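Local atomic coordinates of protein toll (Drosophila melanogaster, PDB entry 4LXR), a protein that serves as the receptor for the cleaved cytokine Spätzle, switching on Toll signalling in antifungal defence and in dorsal-ventral patterning of the embryo. Residues Asp476-Asn481 with Asn501-Lys506; Val667-Leu672 with Leu689-Ile694; His698-Asn703 with Pro725-Cys730. All blocks are in the same frame, centred on the assembly; numbering follows the deposited sequence.

Contact 1: Asp476-Asn481 with Asn501-Lys506; sequences DLSYNN and NMTHNK. With NAG (2-acetamido-2-deoxy-beta-D-glucopyranose), chain F; NAG (2-acetamido-2-deoxy-beta-D-glucopyranose), chain M; NAG (2-acetamido-2-deoxy-beta-D-glucopyranose), chain B; NAG (2-acetamido-2-deoxy-beta-D-glucopyranose), chain E.
Tyr479 and His504 lie side by side in an offset stack. Their ring planes are 11° apart and their centroids 4.4 Å apart. In both residues CG is anti to the carbonyl carbon (chi1 -71° and -67°), which sends the two rings off the same way. His504 CB sits over the centre of the Tyr479 ring as a CH-pi contact, 3.6 Å from its centroid. The methyl C8 of the chain E sugar covers the opposite face, offset toward the rim. At the histidine edge, NE2 donates to the acetamide oxygen O7 of the chain B sugar at 3.2 Å. With an alanine at Tyr479, the His504 ring would probably lose its stacking partner and the chain E methyl its aromatic surface. Behind the rings, Asn505 ND2 donates almost straight to Leu477 O at 2.9 Å. Asn480 ND2 reaches the same oxygen from the opposite face of the carbonyl plane. Asn505 ND2 also bonds to Thr503 O, which accepts Tyr479 N as well. Asp476 OD1 and Asn501 OD1 each close an Asx turn. Asp476 OD1 accepts from Ser478 N and OG, while its OD2 is salt-bridged to Arg454. Asn501 OD1 grips Thr503 N. Thr503 OG1 meets Asn501 OD1 at 2.6 Å; Asn501 ND2 carries the chain F sugar. Asn481 ND2 carries the chain M sugar. These are adjacent turns of the leucine-rich repeat solenoid, LRR 14 and LRR 15, joined by the buried asparagine bonds typical of that fold. The chemistry implies a buried row of asparagine amides that ties one turn to the next, and an aromatic outer patch that sugars cover.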
loop_
_atom_site.group_PDB
_atom_site.type_symbol
_atom_site.label_atom_id
_atom_site.label_comp_id
_atom_site.label_asym_id
_atom_site.label_seq_id
_atom_site.Cartn_x
_atom_site.Cartn_y
_atom_site.Cartn_z
ATOM N N ASP A 476 -7.333 -4.360 11.850
ATOM C CA ASP A 476 -6.990 -5.404 10.890
ATOM C C ASP A 476 -6.873 -6.765 11.546
ATOM O O ASP A 476 -5.873 -7.055 12.209
ATOM C CB ASP A 476 -5.693 -5.073 10.153
ATOM C CG ASP A 476 -5.503 -5.916 8.911
ATOM O OD1 ASP A 476 -6.103 -7.017 8.826
ATOM O OD2 ASP A 476 -4.767 -5.478 8.011
ATOM N N LEU A 477 -7.889 -7.609 11.346
ATOM C CA LEU A 477 -7.869 -8.950 11.909
ATOM C C LEU A 477 -7.669 -10.027 10.844
ATOM O O LEU A 477 -7.899 -11.206 11.103
ATOM C CB LEU A 477 -9.143 -9.221 12.702
ATOM C CG LEU A 477 -9.313 -8.470 14.020
ATOM C CD1 LEU A 477 -10.703 -8.706 14.578
ATOM C CD2 LEU A 477 -8.262 -8.908 15.019
ATOM N N SER A 478 -7.229 -9.625 9.656
ATOM C CA SER A 478 -7.106 -10.559 8.544
ATOM C C SER A 478 -6.048 -11.614 8.801
ATOM O O SER A 478 -5.084 -11.364 9.525
ATOM C CB SER A 478 -6.810 -9.835 7.220
ATOM O OG SER A 478 -5.491 -9.306 7.188
ATOM N N TYR A 479 -6.243 -12.789 8.202
ATOM C CA TYR A 479 -5.275 -13.884 8.271
ATOM C C TYR A 479 -5.091 -14.361 9.705
ATOM O O TYR A 479 -4.006 -14.798 10.101
ATOM C CB TYR A 479 -3.923 -13.478 7.647
ATOM C CG TYR A 479 -3.951 -13.348 6.139
ATOM C CD1 TYR A 479 -3.804 -14.465 5.323
ATOM C CD2 TYR A 479 -4.120 -12.106 5.530
ATOM C CE1 TYR A 479 -3.829 -14.349 3.940
ATOM C CE2 TYR A 479 -4.144 -11.980 4.143
ATOM C CZ TYR A 479 -3.992 -13.106 3.357
ATOM O OH TYR A 479 -4.015 -12.991 1.986
ATOM N N ASN A 480 -6.153 -14.247 10.488
ATOM C CA ASN A 480 -6.168 -14.816 11.828
ATOM C C ASN A 480 -6.965 -16.124 11.864
ATOM O O ASN A 480 -7.079 -16.799 10.840
ATOM C CB ASN A 480 -6.651 -13.789 12.850
ATOM C CG ASN A 480 -5.553 -12.819 13.247
ATOM O OD1 ASN A 480 -4.801 -13.091 14.165
ATOM N ND2 ASN A 480 -5.449 -11.695 12.543
ATOM N N ASN A 481 -7.501 -16.490 13.024
ATOM C CA ASN A 481 -8.094 -17.815 13.172
ATOM C C ASN A 481 -9.527 -17.795 13.703
ATOM O O ASN A 481 -9.979 -18.766 14.319
ATOM C CB ASN A 481 -7.209 -18.701 14.063
ATOM C CG ASN A 481 -6.709 -19.947 13.344
ATOM O OD1 ASN A 481 -7.441 -20.930 13.206
ATOM N ND2 ASN A 481 -5.456 -19.908 12.878
ATOM N N ASN A 501 -11.102 -5.521 9.132
ATOM C CA ASN A 501 -10.786 -6.520 8.121
ATOM C C ASN A 501 -10.833 -7.898 8.741
ATOM O O ASN A 501 -10.036 -8.199 9.621
ATOM C CB ASN A 501 -9.389 -6.266 7.548
ATOM C CG ASN A 501 -9.200 -6.867 6.169
ATOM O OD1 ASN A 501 -9.532 -8.028 5.939
ATOM N ND2 ASN A 501 -8.665 -6.071 5.241
ATOM N N MET A 502 -11.765 -8.742 8.302
ATOM C CA MET A 502 -11.805 -10.120 8.796
ATOM C C MET A 502 -11.642 -11.119 7.667
ATOM O O MET A 502 -12.134 -12.248 7.759
ATOM C CB MET A 502 -13.097 -10.416 9.549
ATOM C CG MET A 502 -13.324 -9.552 10.760
ATOM S SD MET A 502 -14.737 -10.211 11.649
ATOM C CE MET A 502 -15.209 -8.824 12.674
ATOM N N THR A 503 -10.958 -10.699 6.606
ATOM C CA THR A 503 -10.687 -11.580 5.478
ATOM C C THR A 503 -9.665 -12.642 5.829
ATOM O O THR A 503 -8.838 -12.449 6.717
ATOM C CB THR A 503 -10.164 -10.816 4.265
ATOM O OG1 THR A 503 -8.947 -10.146 4.609
ATOM C CG2 THR A 503 -11.184 -9.800 3.796
ATOM N N HIS A 504 -9.746 -13.768 5.126
ATOM C CA HIS A 504 -8.777 -14.852 5.256
ATOM C C HIS A 504 -8.664 -15.404 6.668
ATOM O O HIS A 504 -7.588 -15.810 7.097
ATOM C CB HIS A 504 -7.404 -14.425 4.731
ATOM C CG HIS A 504 -7.380 -14.179 3.255
ATOM N ND1 HIS A 504 -7.010 -15.147 2.347
ATOM C CD2 HIS A 504 -7.700 -13.082 2.528
ATOM C CE1 HIS A 504 -7.095 -14.654 1.124
ATOM N NE2 HIS A 504 -7.516 -13.405 1.206
ATOM N N ASN A 505 -9.780 -15.411 7.386
ATOM C CA ASN A 505 -9.847 -16.121 8.649
ATOM C C ASN A 505 -10.337 -17.555 8.429
ATOM O O ASN A 505 -10.182 -18.100 7.331
ATOM C CB ASN A 505 -10.698 -15.347 9.661
ATOM C CG ASN A 505 -9.882 -14.298 10.418
ATOM O OD1 ASN A 505 -9.547 -14.481 11.587
ATOM N ND2 ASN A 505 -9.528 -13.215 9.734
ATOM N N LYS A 506 -10.914 -18.162 9.461
ATOM C CA LYS A 506 -11.403 -19.535 9.369
ATOM C C LYS A 506 -12.922 -19.566 9.560
ATOM O O LYS A 506 -13.474 -20.535 10.081
ATOM C CB LYS A 506 -10.725 -20.411 10.424
ATOM C CG LYS A 506 -9.186 -20.464 10.321
ATOM C CD LYS A 506 -8.742 -21.256 9.097
ATOM C CE LYS A 506 -7.271 -21.658 9.171
ATOM N NZ LYS A 506 -6.371 -20.721 8.422
HETATM C C1 NAG F . -8.685 -6.631 3.906
HETATM C C2 NAG F . -8.895 -5.543 2.841
HETATM C C3 NAG F . -8.898 -6.152 1.432
HETATM C C4 NAG F . -7.721 -7.101 1.227
HETATM C C5 NAG F . -7.651 -8.084 2.388
HETATM C C6 NAG F . -6.484 -9.040 2.300
HETATM C C7 NAG F . -10.216 -3.497 3.195
HETATM C C8 NAG F . -8.933 -2.741 3.039
HETATM N N2 NAG F . -10.133 -4.827 3.083
HETATM O O3 NAG F . -8.850 -5.096 0.479
HETATM O O4 NAG F . -7.912 -7.894 0.058
HETATM O O5 NAG F . -7.517 -7.361 3.614
HETATM O O6 NAG F . -5.247 -8.348 2.391
HETATM O O7 NAG F . -11.285 -2.932 3.404
HETATM C C1 NAG M . -4.674 -21.031 13.350
HETATM C C2 NAG M . -3.548 -21.778 12.602
HETATM C C3 NAG M . -2.391 -22.159 13.542
HETATM C C4 NAG M . -2.881 -22.779 14.851
HETATM C C5 NAG M . -4.110 -22.053 15.392
HETATM C C6 NAG M . -3.996 -21.691 16.854
HETATM C C7 NAG M . -3.893 -23.141 10.588
HETATM C C8 NAG M . -4.488 -24.398 10.024
HETATM N N2 NAG M . -4.057 -22.952 11.901
HETATM O O3 NAG M . -1.555 -21.033 13.794
HETATM O O4 NAG M . -3.169 -24.162 14.673
HETATM O O5 NAG M . -4.290 -20.827 14.681
HETATM O O6 NAG M . -5.259 -21.330 17.393
HETATM O O7 NAG M . -3.290 -22.334 9.885
HETATM C C1 NAG B . -7.554 -7.330 -1.211
HETATM C C2 NAG B . -7.340 -8.500 -2.164
HETATM C C3 NAG B . -7.016 -7.993 -3.566
HETATM C C4 NAG B . -8.060 -6.988 -4.044
HETATM C C5 NAG B . -8.295 -5.904 -2.994
HETATM C C6 NAG B . -9.459 -5.000 -3.331
HETATM C C7 NAG B . -6.498 -10.518 -1.024
HETATM C C8 NAG B . -5.276 -11.302 -0.651
HETATM N N2 NAG B . -6.278 -9.381 -1.692
HETATM O O3 NAG B . -6.938 -9.099 -4.459
HETATM O O4 NAG B . -7.578 -6.357 -5.226
HETATM O O5 NAG B . -8.588 -6.494 -1.719
HETATM O O6 NAG B . -9.983 -4.364 -2.173
HETATM O O7 NAG B . -7.629 -10.893 -0.719
HETATM C C1 NAG E . 2.216 -14.415 8.033
HETATM C C2 NAG E . 2.564 -14.210 6.546
HETATM C C3 NAG E . 3.693 -15.150 6.125
HETATM C C4 NAG E . 4.883 -15.032 7.070
HETATM C C5 NAG E . 4.408 -15.266 8.500
HETATM C C6 NAG E . 5.509 -15.152 9.530
HETATM C C7 NAG E . 0.692 -13.409 5.161
HETATM C C8 NAG E . -0.475 -13.811 4.311
HETATM N N2 NAG E . 1.398 -14.411 5.699
HETATM O O3 NAG E . 4.064 -14.837 4.788
HETATM O O4 NAG E . 5.860 -16.019 6.759
HETATM O O5 NAG E . 3.413 -14.289 8.834
HETATM O O6 NAG E . 6.071 -13.847 9.545
HETATM O O7 NAG E . 0.982 -12.232 5.354
#

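Contact 2: Val667-Leu672 with Leu689-Ile694; sequences VTSLHL and LTHLDI
Leu670 leans on Leu689 and Leu692 of the facing segment, on the buried face of two neighbouring parallel strands. Its CB lies 4.0 Å from Leu692 CD1. CG comes next, 3.8 Å from Leu689 CD1, where the two leucines cross at about a right angle. At the tip, CD1 touches Leu692 CD1 at 3.7 Å and also meets Leu689 CD2. The other methyl, Leu670 CD2, turns back along its own segment, 3.9 Å from Val667 CG1. Leu692 has its CG anti to the backbone N (chi1 -178°), which lays it alongside Leu670, pointing the same way. Val667 CG1 and Leu672 CD1 extend this apolar layer, the latter against Ile694 CG2. The other face is polar. His671 and His691 cross at about a right angle, with ring planes 40° apart, so they do not stack on each other. His671 CE1 comes 3.6 Å from His691 CD2. Ser669 OG lies beside the CB of His691. His671 is instead stacked on His647 of the preceding strand, and Asp693 OD1 bonds to Ser695 OG. The backbones are joined by direct N-H to O bonds. Leu670 N donates to His691 O, and Leu670 O accepts from Asp693 N at 2.9 Å. Leu672 N then donates to Asp693 O. Before the strands, Thr668 O takes the N-H of Thr690. This pattern is the parallel inner sheet of a leucine-rich repeat, with the leucines filling the solenoid core. Strands 669-671 and 691-693 belong to LRR 17 and LRR 18; their axes are 4.9 Å apart and 9° from parallel. Strand 643-647 continues the sheet beyond 669-671, where Leu670 touches Leu646. Strand 718-720 flanks 691-693, where Asp693 touches Lys720.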
loop_
_atom_site.group_PDB
_atom_site.type_symbol
_atom_site.label_atom_id
_atom_site.label_comp_id
_atom_site.label_asym_id
_atom_site.label_seq_id
_atom_site.Cartn_x
_atom_site.Cartn_y
_atom_site.Cartn_z
ATOM N N VAL A 667 -47.053 -35.121 8.337
ATOM C CA VAL A 667 -46.727 -34.819 6.948
ATOM C C VAL A 667 -47.691 -33.776 6.377
ATOM O O VAL A 667 -48.908 -33.887 6.546
ATOM C CB VAL A 667 -46.812 -36.095 6.077
ATOM C CG1 VAL A 667 -46.850 -35.742 4.582
ATOM C CG2 VAL A 667 -45.662 -37.048 6.403
ATOM N N THR A 668 -47.142 -32.759 5.715
ATOM C CA THR A 668 -47.976 -31.731 5.097
ATOM C C THR A 668 -48.034 -31.868 3.574
ATOM O O THR A 668 -48.883 -31.270 2.911
ATOM C CB THR A 668 -47.494 -30.319 5.472
ATOM O OG1 THR A 668 -46.189 -30.097 4.930
ATOM C CG2 THR A 668 -47.454 -30.162 6.965
ATOM N N SER A 669 -47.134 -32.665 3.017
ATOM C CA SER A 669 -47.055 -32.809 1.573
ATOM C C SER A 669 -46.752 -34.259 1.235
ATOM O O SER A 669 -45.699 -34.782 1.624
ATOM C CB SER A 669 -45.938 -31.921 1.024
ATOM O OG SER A 669 -46.311 -31.320 -0.192
ATOM N N LEU A 670 -47.677 -34.911 0.534
ATOM C CA LEU A 670 -47.478 -36.276 0.073
ATOM C C LEU A 670 -47.228 -36.276 -1.424
ATOM O O LEU A 670 -48.096 -35.891 -2.203
ATOM C CB LEU A 670 -48.696 -37.145 0.377
ATOM C CG LEU A 670 -48.836 -37.696 1.791
ATOM C CD1 LEU A 670 -50.203 -38.367 2.001
ATOM C CD2 LEU A 670 -47.687 -38.665 2.082
ATOM N N HIS A 671 -46.035 -36.707 -1.817
ATOM C CA HIS A 671 -45.646 -36.761 -3.219
ATOM C C HIS A 671 -45.514 -38.222 -3.599
ATOM O O HIS A 671 -44.468 -38.848 -3.375
ATOM C CB HIS A 671 -44.326 -36.015 -3.432
ATOM C CG HIS A 671 -44.339 -34.618 -2.894
ATOM N ND1 HIS A 671 -44.660 -33.523 -3.670
ATOM C CD2 HIS A 671 -44.110 -34.143 -1.646
ATOM C CE1 HIS A 671 -44.605 -32.431 -2.927
ATOM N NE2 HIS A 671 -44.274 -32.780 -1.696
ATOM N N LEU A 672 -46.595 -38.763 -4.159
ATOM C CA LEU A 672 -46.710 -40.193 -4.364
ATOM C C LEU A 672 -46.836 -40.577 -5.834
ATOM O O LEU A 672 -47.264 -41.681 -6.142
ATOM C CB LEU A 672 -47.924 -40.718 -3.589
ATOM C CG LEU A 672 -47.978 -40.280 -2.122
ATOM C CD1 LEU A 672 -49.317 -40.637 -1.494
ATOM C CD2 LEU A 672 -46.812 -40.914 -1.339
ATOM N N LEU A 689 -52.205 -32.103 6.048
ATOM C CA LEU A 689 -51.954 -32.219 4.607
ATOM C C LEU A 689 -52.508 -31.049 3.806
ATOM O O LEU A 689 -53.665 -30.669 3.982
ATOM C CB LEU A 689 -52.554 -33.529 4.068
ATOM C CG LEU A 689 -51.917 -34.115 2.802
ATOM C CD1 LEU A 689 -50.460 -34.521 3.066
ATOM C CD2 LEU A 689 -52.717 -35.298 2.295
ATOM N N THR A 690 -51.686 -30.487 2.917
ATOM C CA THR A 690 -52.130 -29.406 2.032
ATOM C C THR A 690 -51.831 -29.727 0.572
ATOM O O THR A 690 -52.200 -28.977 -0.330
ATOM C CB THR A 690 -51.453 -28.057 2.365
ATOM O OG1 THR A 690 -50.061 -28.142 2.049
ATOM C CG2 THR A 690 -51.617 -27.698 3.848
ATOM N N HIS A 691 -51.162 -30.846 0.338
ATOM C CA HIS A 691 -50.844 -31.264 -1.022
ATOM C C HIS A 691 -50.833 -32.795 -1.109
ATOM O O HIS A 691 -50.197 -33.485 -0.285
ATOM C CB HIS A 691 -49.497 -30.659 -1.454
ATOM C CG HIS A 691 -49.053 -31.065 -2.825
ATOM N ND1 HIS A 691 -49.551 -30.485 -3.972
ATOM C CD2 HIS A 691 -48.152 -31.989 -3.233
ATOM C CE1 HIS A 691 -48.977 -31.036 -5.026
ATOM N NE2 HIS A 691 -48.123 -31.952 -4.606
ATOM N N LEU A 692 -51.553 -33.326 -2.089
ATOM C CA LEU A 692 -51.641 -34.763 -2.283
ATOM C C LEU A 692 -51.446 -35.065 -3.756
ATOM O O LEU A 692 -52.323 -34.793 -4.580
ATOM C CB LEU A 692 -53.004 -35.288 -1.815
ATOM C CG LEU A 692 -53.305 -36.785 -1.881
ATOM C CD1 LEU A 692 -52.411 -37.579 -0.923
ATOM C CD2 LEU A 692 -54.803 -37.067 -1.578
ATOM N N ASP A 693 -50.295 -35.627 -4.092
ATOM C CA ASP A 693 -50.034 -35.996 -5.471
ATOM C C ASP A 693 -50.150 -37.499 -5.550
ATOM O O ASP A 693 -49.229 -38.211 -5.151
ATOM C CB ASP A 693 -48.641 -35.521 -5.922
ATOM C CG ASP A 693 -48.315 -35.899 -7.372
ATOM O OD1 ASP A 693 -49.047 -36.690 -8.013
ATOM O OD2 ASP A 693 -47.296 -35.403 -7.884
ATOM N N ILE A 694 -51.291 -37.975 -6.056
ATOM C CA ILE A 694 -51.507 -39.399 -6.248
ATOM C C ILE A 694 -51.672 -39.723 -7.719
ATOM O O ILE A 694 -52.381 -40.664 -8.084
ATOM C CB ILE A 694 -52.736 -39.927 -5.461
ATOM C CG1 ILE A 694 -53.976 -39.067 -5.740
ATOM C CG2 ILE A 694 -52.398 -40.033 -3.974
ATOM C CD1 ILE A 694 -55.135 -39.299 -4.796
#

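Contact 3: His698-Asn703 with Pro725-Cys730; sequences HLQMLN and PWMCDC. With NAG (2-acetamido-2-deoxy-beta-D-glucopyranose), chain G.
A tryptophan ring is laid against bare backbone here: Trp726 meets the main chain of Leu699, Gln700 and Met701. Leu699 O lies 3.9 Å above one face of the indole, offset toward the rim. The backbone N of Met701 approaches the ring edge, 3.5 Å from Trp726 CZ3. CH2, at the far end of the ring, contacts Leu699 CB at 3.8 Å and Leu702 CD1 at 4.0 Å. Leu699 runs alongside the indole, while Leu702 comes at it aslant. With CG anti to the carbonyl carbon (chi1 -59°), Trp726 folds back to this backbone although its CB points away from it. The indole NE1 donates to Leu721 O, which helps hold the ring's rotation. One direct hydrogen bond links the segments. Met727 N donates to Gln700 O at 2.7 Å, nearly straight (176°), in the carbonyl plane and on a lone pair. Beside it, Gln700 and Met727 lie side by side, with Gln700 OE1 3.5 Å from Met727 CE. Pro725 sets its CD against Leu699 O, and Pro725 O receives a CA-H...O contact from Gln700 CA. At the outer end, His698 NE2 donates to the ring oxygen O5 of the chain G sugar at 3.0 Å. The contact joins LRR 18 to the cysteine-rich C-terminal cap of the second repeat block. Cys728 is bonded to Cys754 and Cys730 to Cys772, both as disulfides. The 698-703 loop leads from strand 691-693 into helix 704-710, with Asn703 at its N-cap. The 725-730 loop leads from strand 718-720 toward helix 733-740.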
loop_
_atom_site.group_PDB
_atom_site.type_symbol
_atom_site.label_atom_id
_atom_site.label_comp_id
_atom_site.label_asym_id
_atom_site.label_seq_id
_atom_site.Cartn_x
_atom_site.Cartn_y
_atom_site.Cartn_z
ATOM N N HIS A 698 -52.753 -46.609 -9.290
ATOM C CA HIS A 698 -53.699 -47.587 -9.853
ATOM C C HIS A 698 -55.140 -47.304 -9.423
ATOM O O HIS A 698 -55.919 -48.236 -9.218
ATOM C CB HIS A 698 -53.345 -49.022 -9.424
ATOM C CG HIS A 698 -52.039 -49.524 -9.960
ATOM N ND1 HIS A 698 -51.199 -48.754 -10.735
ATOM C CD2 HIS A 698 -51.429 -50.727 -9.829
ATOM C CE1 HIS A 698 -50.128 -49.457 -11.056
ATOM N NE2 HIS A 698 -50.245 -50.659 -10.521
ATOM N N LEU A 699 -55.484 -46.033 -9.272
ATOM C CA LEU A 699 -56.761 -45.658 -8.674
ATOM C C LEU A 699 -57.886 -45.682 -9.691
ATOM O O LEU A 699 -57.722 -45.241 -10.829
ATOM C CB LEU A 699 -56.673 -44.266 -8.046
ATOM C CG LEU A 699 -55.611 -44.029 -6.971
ATOM C CD1 LEU A 699 -55.570 -42.537 -6.654
ATOM C CD2 LEU A 699 -55.927 -44.830 -5.721
ATOM N N GLN A 700 -59.036 -46.184 -9.269
ATOM C CA GLN A 700 -60.189 -46.253 -10.155
ATOM C C GLN A 700 -61.280 -45.295 -9.716
ATOM O O GLN A 700 -62.148 -44.918 -10.507
ATOM C CB GLN A 700 -60.722 -47.682 -10.216
ATOM C CG GLN A 700 -59.721 -48.669 -10.790
ATOM C CD GLN A 700 -60.380 -49.921 -11.338
ATOM O OE1 GLN A 700 -61.556 -49.907 -11.698
ATOM N NE2 GLN A 700 -59.622 -51.006 -11.410
ATOM N N MET A 701 -61.213 -44.875 -8.460
ATOM C CA MET A 701 -62.306 -44.123 -7.866
ATOM C C MET A 701 -61.853 -43.430 -6.582
ATOM O O MET A 701 -60.860 -43.827 -5.987
ATOM C CB MET A 701 -63.472 -45.095 -7.613
ATOM C CG MET A 701 -64.425 -44.748 -6.490
ATOM S SD MET A 701 -63.850 -45.414 -4.924
ATOM C CE MET A 701 -65.335 -45.217 -3.935
ATOM N N LEU A 702 -62.572 -42.393 -6.166
ATOM C CA LEU A 702 -62.303 -41.719 -4.899
ATOM C C LEU A 702 -63.597 -41.532 -4.102
ATOM O O LEU A 702 -64.539 -40.897 -4.580
ATOM C CB LEU A 702 -61.677 -40.349 -5.158
ATOM C CG LEU A 702 -60.233 -40.064 -4.777
ATOM C CD1 LEU A 702 -59.324 -41.271 -5.003
ATOM C CD2 LEU A 702 -59.750 -38.854 -5.569
ATOM N N ASN A 703 -63.626 -42.061 -2.884
ATOM C CA ASN A 703 -64.775 -41.906 -1.998
ATOM C C ASN A 703 -65.123 -40.440 -1.746
ATOM O O ASN A 703 -64.238 -39.583 -1.701
ATOM C CB ASN A 703 -64.510 -42.616 -0.668
ATOM C CG ASN A 703 -65.790 -43.050 0.027
ATOM O OD1 ASN A 703 -66.871 -42.514 -0.237
ATOM N ND2 ASN A 703 -65.672 -44.029 0.927
ATOM N N PRO A 725 -56.323 -45.039 -13.728
ATOM C CA PRO A 725 -57.391 -45.706 -14.498
ATOM C C PRO A 725 -58.772 -45.459 -13.899
ATOM O O PRO A 725 -59.374 -46.385 -13.341
ATOM C CB PRO A 725 -57.034 -47.192 -14.384
ATOM C CG PRO A 725 -56.277 -47.303 -13.101
ATOM C CD PRO A 725 -55.521 -45.991 -12.939
ATOM N N TRP A 726 -59.261 -44.225 -14.009
ATOM C CA TRP A 726 -60.541 -43.850 -13.417
ATOM C C TRP A 726 -61.723 -44.630 -14.017
ATOM O O TRP A 726 -61.832 -44.780 -15.235
ATOM C CB TRP A 726 -60.764 -42.337 -13.524
ATOM C CG TRP A 726 -59.690 -41.546 -12.833
ATOM C CD1 TRP A 726 -58.753 -40.750 -13.418
ATOM C CD2 TRP A 726 -59.434 -41.497 -11.422
ATOM N NE1 TRP A 726 -57.935 -40.197 -12.461
ATOM C CE2 TRP A 726 -58.331 -40.641 -11.227
ATOM C CE3 TRP A 726 -60.034 -42.091 -10.305
ATOM C CZ2 TRP A 726 -57.814 -40.361 -9.959
ATOM C CZ3 TRP A 726 -59.515 -41.820 -9.048
ATOM C CH2 TRP A 726 -58.414 -40.957 -8.887
ATOM N N MET A 727 -62.583 -45.135 -13.137
ATOM C CA MET A 727 -63.799 -45.845 -13.533
ATOM C C MET A 727 -64.943 -44.847 -13.587
ATOM O O MET A 727 -65.499 -44.464 -12.560
ATOM C CB MET A 727 -64.108 -46.974 -12.537
ATOM C CG MET A 727 -65.431 -47.692 -12.763
ATOM S SD MET A 727 -65.472 -48.644 -14.296
ATOM C CE MET A 727 -63.866 -49.447 -14.257
ATOM N N CYS A 728 -65.269 -44.408 -14.795
ATOM C CA CYS A 728 -66.286 -43.373 -14.992
ATOM C C CYS A 728 -67.668 -43.956 -15.286
ATOM O O CYS A 728 -68.134 -43.962 -16.418
ATOM C CB CYS A 728 -65.837 -42.367 -16.067
ATOM S SG CYS A 728 -64.262 -41.510 -15.602
ATOM N N ASP A 729 -68.304 -44.462 -14.238
ATOM C CA ASP A 729 -69.706 -44.828 -14.288
ATOM C C ASP A 729 -70.428 -44.072 -13.184
ATOM O O ASP A 729 -69.956 -43.045 -12.716
ATOM C CB ASP A 729 -69.894 -46.334 -14.118
ATOM C CG ASP A 729 -69.154 -46.882 -12.911
ATOM O OD1 ASP A 729 -68.549 -46.088 -12.162
ATOM O OD2 ASP A 729 -69.183 -48.109 -12.713
ATOM N N CYS A 730 -71.559 -44.599 -12.743
ATOM C CA CYS A 730 -72.445 -43.833 -11.883
ATOM C C CYS A 730 -71.854 -43.523 -10.514
ATOM O O CYS A 730 -72.248 -42.547 -9.868
ATOM C CB CYS A 730 -73.797 -44.528 -11.743
ATOM S SG CYS A 730 -75.128 -43.339 -11.708
HETATM C C1 NAG G . -46.937 -52.356 -9.323
HETATM C C2 NAG G . -46.483 -53.816 -9.326
HETATM C C3 NAG G . -45.639 -54.101 -10.569
HETATM C C4 NAG G . -46.361 -53.660 -11.836
HETATM C C5 NAG G . -46.841 -52.215 -11.702
HETATM C C6 NAG G . -47.715 -51.767 -12.851
HETATM C C7 NAG G . -46.267 -54.534 -6.977
HETATM C C8 NAG G . -45.309 -54.776 -5.846
HETATM N N2 NAG G . -45.721 -54.114 -8.124
HETATM O O3 NAG G . -45.324 -55.487 -10.647
HETATM O O4 NAG G . -45.450 -53.756 -12.926
HETATM O O5 NAG G . -47.634 -52.074 -10.516
HETATM O O6 NAG G . -47.147 -50.654 -13.528
HETATM O O7 NAG G . -47.476 -54.711 -6.857
#

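How the contacts relate
The three contacts follow one another along the extracellular part of Toll. Contact 1 belongs to the long first solenoid. Contacts 2 and 3 belong to the shorter C-terminal repeat block. The centres of contacts 1 and 2 are about 47 Å apart, and their nearest atoms about 34 Å. Contact 3 is farther from contact 1, about 66 Å between centres. Contacts 2 and 3 adjoin, with centres about 20 Å apart: Ile694 CD1 meets Leu699 CD1 at 3.8 Å, so the repeat core runs on into the capped end. Contacts 1 and 3 both touch N-linked sugars. No other protein chain of the complex touches any of the three.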